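Long-range contact in maleylacetate reductase (Agrobacterium tumefaciens, PDB 3HL0), which catalyses the NADH-dependent reduction of maleylacetate to 3-oxoadipate, probably in gamma-resorcylate breakdown, as a member of the iron-containing alcohol dehydrogenase family: residues L262-A273 with P331-L342. Numbering follows the deposited sequence.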
loop_
_atom_site.group_PDB
_atom_site.type_symbol
_atom_site.label_atom_id
_atom_site.label_comp_id
_atom_site.label_asym_id
_atom_site.label_seq_id
_atom_site.Cartn_x
_atom_site.Cartn_y
_atom_site.Cartn_z
ATOM N N LEU A 262 -4.921 -2.113 -16.978
ATOM C CA LEU A 262 -4.627 -1.681 -18.364
ATOM C C LEU A 262 -4.316 -2.857 -19.285
ATOM O O LEU A 262 -4.562 -2.730 -20.480
ATOM C CB LEU A 262 -3.464 -0.669 -18.393
ATOM C CG LEU A 262 -3.872 0.744 -17.901
ATOM C CD1 LEU A 262 -2.617 1.607 -17.873
ATOM C CD2 LEU A 262 -4.907 1.337 -18.784
ATOM N N LEU A 263 -3.713 -3.924 -18.748
ATOM C CA LEU A 263 -3.090 -4.966 -19.635
ATOM C C LEU A 263 -4.043 -5.501 -20.749
ATOM O O LEU A 263 -3.635 -5.592 -21.908
ATOM C CB LEU A 263 -2.468 -6.097 -18.819
ATOM C CG LEU A 263 -1.647 -7.066 -19.696
ATOM C CD1 LEU A 263 -0.469 -6.414 -20.422
ATOM C CD2 LEU A 263 -1.241 -8.216 -18.789
ATOM N N PRO A 264 -5.319 -5.785 -20.446
ATOM C CA PRO A 264 -6.162 -6.324 -21.540
ATOM C C PRO A 264 -6.353 -5.303 -22.684
ATOM O O PRO A 264 -6.478 -5.704 -23.826
ATOM C CB PRO A 264 -7.506 -6.605 -20.854
ATOM C CG PRO A 264 -7.126 -6.859 -19.394
ATOM C CD PRO A 264 -5.991 -5.870 -19.128
ATOM N N HIS A 265 -6.378 -4.021 -22.342
ATOM C CA HIS A 265 -6.636 -2.935 -23.294
ATOM C C HIS A 265 -5.421 -2.577 -24.084
ATOM O O HIS A 265 -5.552 -2.290 -25.264
ATOM C CB HIS A 265 -7.141 -1.730 -22.503
ATOM C CG HIS A 265 -8.356 -2.067 -21.713
ATOM N ND1 HIS A 265 -9.592 -2.232 -22.300
ATOM C CD2 HIS A 265 -8.505 -2.360 -20.400
ATOM C CE1 HIS A 265 -10.456 -2.596 -21.366
ATOM N NE2 HIS A 265 -9.827 -2.677 -20.207
ATOM N N THR A 266 -4.248 -2.577 -23.440
ATOM C CA THR A 266 -3.018 -2.230 -24.153
ATOM C C THR A 266 -2.671 -3.388 -25.089
ATOM O O THR A 266 -2.254 -3.145 -26.246
ATOM C CB THR A 266 -1.859 -1.921 -23.180
ATOM O OG1 THR A 266 -1.696 -3.038 -22.292
ATOM C CG2 THR A 266 -2.198 -0.642 -22.383
ATOM N N ILE A 267 -2.860 -4.617 -24.624
ATOM C CA ILE A 267 -2.619 -5.763 -25.532
ATOM C C ILE A 267 -3.626 -5.777 -26.668
ATOM O O ILE A 267 -3.210 -5.937 -27.822
ATOM C CB ILE A 267 -2.611 -7.071 -24.744
ATOM C CG1 ILE A 267 -1.423 -7.070 -23.782
ATOM C CG2 ILE A 267 -2.526 -8.274 -25.690
ATOM C CD1 ILE A 267 -0.040 -6.865 -24.430
ATOM N N ALA A 268 -4.919 -5.534 -26.393
ATOM C CA ALA A 268 -5.893 -5.420 -27.489
ATOM C C ALA A 268 -5.531 -4.348 -28.510
ATOM O O ALA A 268 -5.779 -4.556 -29.733
ATOM C CB ALA A 268 -7.325 -5.163 -26.944
ATOM N N TYR A 269 -4.985 -3.221 -28.067
ATOM C CA TYR A 269 -4.585 -2.134 -28.985
ATOM C C TYR A 269 -3.517 -2.681 -29.943
ATOM O O TYR A 269 -3.653 -2.531 -31.165
ATOM C CB TYR A 269 -3.993 -0.985 -28.201
ATOM C CG TYR A 269 -3.599 0.250 -28.979
ATOM C CD1 TYR A 269 -4.470 1.357 -29.022
ATOM C CD2 TYR A 269 -2.334 0.368 -29.566
ATOM C CE1 TYR A 269 -4.093 2.562 -29.677
ATOM C CE2 TYR A 269 -1.943 1.561 -30.244
ATOM C CZ TYR A 269 -2.846 2.649 -30.288
ATOM O OH TYR A 269 -2.520 3.821 -30.946
ATOM N N VAL A 270 -2.493 -3.363 -29.400
ATOM C CA VAL A 270 -1.386 -3.852 -30.246
ATOM C C VAL A 270 -1.806 -5.046 -31.094
ATOM O O VAL A 270 -1.315 -5.206 -32.214
ATOM C CB VAL A 270 -0.123 -4.170 -29.390
ATOM C CG1 VAL A 270 1.048 -4.696 -30.265
ATOM C CG2 VAL A 270 0.254 -2.863 -28.661
ATOM N N GLU A 271 -2.717 -5.860 -30.580
ATOM C CA GLU A 271 -3.131 -7.095 -31.263
ATOM C C GLU A 271 -3.720 -6.803 -32.640
ATOM O O GLU A 271 -3.555 -7.647 -33.542
ATOM C CB GLU A 271 -4.115 -7.855 -30.381
ATOM C CG GLU A 271 -4.465 -9.230 -30.819
ATOM C CD GLU A 271 -5.432 -9.924 -29.841
ATOM O OE1 GLU A 271 -5.986 -9.259 -28.884
ATOM O OE2 GLU A 271 -5.633 -11.152 -30.023
ATOM N N GLU A 272 -4.323 -5.623 -32.822
ATOM C CA GLU A 272 -4.817 -5.235 -34.164
ATOM C C GLU A 272 -3.652 -5.235 -35.168
ATOM O O GLU A 272 -3.830 -5.546 -36.358
ATOM C CB GLU A 272 -5.461 -3.850 -34.126
ATOM C CG GLU A 272 -6.609 -3.663 -33.148
ATOM C CD GLU A 272 -7.561 -2.520 -33.569
ATOM O OE1 GLU A 272 -7.376 -1.959 -34.673
ATOM O OE2 GLU A 272 -8.497 -2.191 -32.788
ATOM N N ALA A 273 -2.442 -4.923 -34.707
ATOM C CA ALA A 273 -1.242 -4.838 -35.564
ATOM C C ALA A 273 -0.245 -5.985 -35.464
ATOM O O ALA A 273 0.596 -6.153 -36.361
ATOM C CB ALA A 273 -0.516 -3.511 -35.299
ATOM N N PRO A 331 4.349 -1.587 -32.439
ATOM C CA PRO A 331 3.904 -2.139 -33.742
ATOM C C PRO A 331 2.684 -1.409 -34.344
ATOM O O PRO A 331 2.523 -1.349 -35.561
ATOM C CB PRO A 331 3.511 -3.581 -33.408
ATOM C CG PRO A 331 4.387 -3.910 -32.170
ATOM C CD PRO A 331 4.402 -2.628 -31.395
ATOM N N ARG A 332 1.829 -0.866 -33.482
ATOM C CA ARG A 332 0.764 0.050 -33.895
ATOM C C ARG A 332 1.124 1.423 -33.361
ATOM O O ARG A 332 1.322 1.585 -32.145
ATOM C CB ARG A 332 -0.579 -0.380 -33.294
ATOM C CG ARG A 332 -1.714 0.564 -33.646
ATOM C CD ARG A 332 -3.017 -0.078 -33.243
ATOM N NE ARG A 332 -4.124 0.845 -33.459
ATOM C CZ ARG A 332 -5.298 0.721 -32.862
ATOM N NH1 ARG A 332 -5.519 -0.302 -32.024
ATOM N NH2 ARG A 332 -6.256 1.622 -33.124
ATOM N N PRO A 333 1.206 2.437 -34.246
ATOM C CA PRO A 333 1.667 3.728 -33.743
ATOM C C PRO A 333 0.707 4.296 -32.682
ATOM O O PRO A 333 -0.516 4.079 -32.741
ATOM C CB PRO A 333 1.683 4.633 -34.990
ATOM C CG PRO A 333 1.892 3.636 -36.124
ATOM C CD PRO A 333 1.152 2.376 -35.727
ATOM N N ILE A 334 1.302 4.967 -31.705
ATOM C CA ILE A 334 0.528 5.609 -30.665
ATOM C C ILE A 334 -0.143 6.844 -31.296
ATOM O O ILE A 334 0.510 7.686 -31.956
ATOM C CB ILE A 334 1.432 6.021 -29.491
ATOM C CG1 ILE A 334 2.234 4.841 -28.896
ATOM C CG2 ILE A 334 0.618 6.778 -28.471
ATOM C CD1 ILE A 334 1.565 3.541 -28.746
ATOM N N GLU A 335 -1.457 6.917 -31.143
ATOM C CA GLU A 335 -2.234 7.988 -31.722
ATOM C C GLU A 335 -3.217 8.474 -30.662
ATOM O O GLU A 335 -3.899 7.658 -30.034
ATOM C CB GLU A 335 -2.938 7.488 -32.956
ATOM C CG GLU A 335 -3.522 8.641 -33.783
ATOM C CD GLU A 335 -4.882 9.080 -33.262
ATOM O OE1 GLU A 335 -5.746 8.173 -33.113
ATOM O OE2 GLU A 335 -5.067 10.324 -33.020
ATOM N N LYS A 336 -3.296 9.797 -30.504
ATOM C CA LYS A 336 -4.054 10.378 -29.377
ATOM C C LYS A 336 -5.506 9.889 -29.300
ATOM O O LYS A 336 -5.979 9.503 -28.213
ATOM C CB LYS A 336 -3.964 11.915 -29.385
ATOM C CG LYS A 336 -4.521 12.514 -28.098
ATOM C CD LYS A 336 -4.069 13.951 -27.900
ATOM C CE LYS A 336 -4.831 14.557 -26.760
ATOM N NZ LYS A 336 -4.709 16.049 -26.769
ATOM N N THR A 337 -6.264 9.934 -30.393
ATOM C CA THR A 337 -7.674 9.537 -30.288
ATOM C C THR A 337 -7.842 8.073 -29.914
ATOM O O THR A 337 -8.769 7.713 -29.178
ATOM C CB THR A 337 -8.524 9.908 -31.530
ATOM O OG1 THR A 337 -8.072 9.171 -32.666
ATOM C CG2 THR A 337 -8.463 11.440 -31.802
ATOM N N ALA A 338 -6.964 7.222 -30.459
ATOM C CA ALA A 338 -7.046 5.799 -30.202
ATOM C C ALA A 338 -6.626 5.483 -28.752
ATOM O O ALA A 338 -7.221 4.600 -28.115
ATOM C CB ALA A 338 -6.215 5.022 -31.218
ATOM N N ILE A 339 -5.666 6.241 -28.242
ATOM C CA ILE A 339 -5.273 6.117 -26.815
ATOM C C ILE A 339 -6.402 6.655 -25.925
ATOM O O ILE A 339 -6.718 6.080 -24.868
ATOM C CB ILE A 339 -3.930 6.813 -26.517
ATOM C CG1 ILE A 339 -2.785 6.099 -27.286
ATOM C CG2 ILE A 339 -3.670 6.871 -25.023
ATOM C CD1 ILE A 339 -2.643 4.550 -26.974
ATOM N N ARG A 340 -7.020 7.746 -26.359
ATOM C CA ARG A 340 -8.188 8.241 -25.619
ATOM C C ARG A 340 -9.317 7.205 -25.534
ATOM O O ARG A 340 -9.934 7.063 -24.471
ATOM C CB ARG A 340 -8.658 9.595 -26.202
ATOM C CG ARG A 340 -9.825 10.239 -25.428
ATOM C CD ARG A 340 -9.427 10.610 -23.995
ATOM N NE ARG A 340 -10.621 11.144 -23.318
ATOM C CZ ARG A 340 -11.552 10.400 -22.775
ATOM N NH1 ARG A 340 -11.424 9.065 -22.754
ATOM N NH2 ARG A 340 -12.624 10.984 -22.203
ATOM N N ASP A 341 -9.596 6.485 -26.627
ATOM C CA ASP A 341 -10.589 5.410 -26.642
ATOM C C ASP A 341 -10.162 4.277 -25.678
ATOM O O ASP A 341 -10.985 3.760 -24.945
ATOM C CB ASP A 341 -10.720 4.801 -28.042
ATOM C CG ASP A 341 -11.293 5.761 -29.102
ATOM O OD1 ASP A 341 -11.945 6.743 -28.724
ATOM O OD2 ASP A 341 -11.075 5.469 -30.338
ATOM N N LEU A 342 -8.890 3.889 -25.740
ATOM C CA LEU A 342 -8.313 2.831 -24.852
ATOM C C LEU A 342 -8.553 3.241 -23.376
ATOM O O LEU A 342 -9.043 2.422 -22.563
ATOM C CB LEU A 342 -6.795 2.694 -25.125
ATOM C CG LEU A 342 -6.012 1.563 -24.422
ATOM C CD1 LEU A 342 -4.644 1.451 -25.096
ATOM C CD2 LEU A 342 -5.790 1.875 -22.953
#
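The guanidinium of Arg332 lies flat on the ring of Tyr269, the planes 14° apart, a cation-pi stack. Extended from CG to NE, the arginine crosses the tyrosine at about a right angle, and its CD also rests over that face. Arg332 NH1 donates a nearly straight bond to Tyr269 O (3.0 Å), which lies in the guanidinium plane and helps hold the group in its rotation on the ring. Over the opposite face of the guanidinium comes OE1 of Glu272; the ion pair is long, Glu272 OE2 lying 3.6 Å from Arg332 NH1, with no N-H pointing at it.

Tyr269 suits its place because it is long enough for its OH to donate to Pro333 O (2.7 Å), while CG anti to the backbone N (chi1 -177°) sends the ring between the segments. Ala338 CB, small enough to fit at the ring edge, lies 3.6 Å from Tyr269 CE1, and Ile339 CD1 makes an off-centre CH-pi contact with the Tyr269 ring. From helix 336-348 the branched side chain of Leu342 sits as a knob among Leu262, His265, Thr266 and Tyr269.

This single knob and the Tyr269 contacts join two roughly antiparallel helices (144°) in the all-helical C-terminal domain of iron-containing alcohol dehydrogenases.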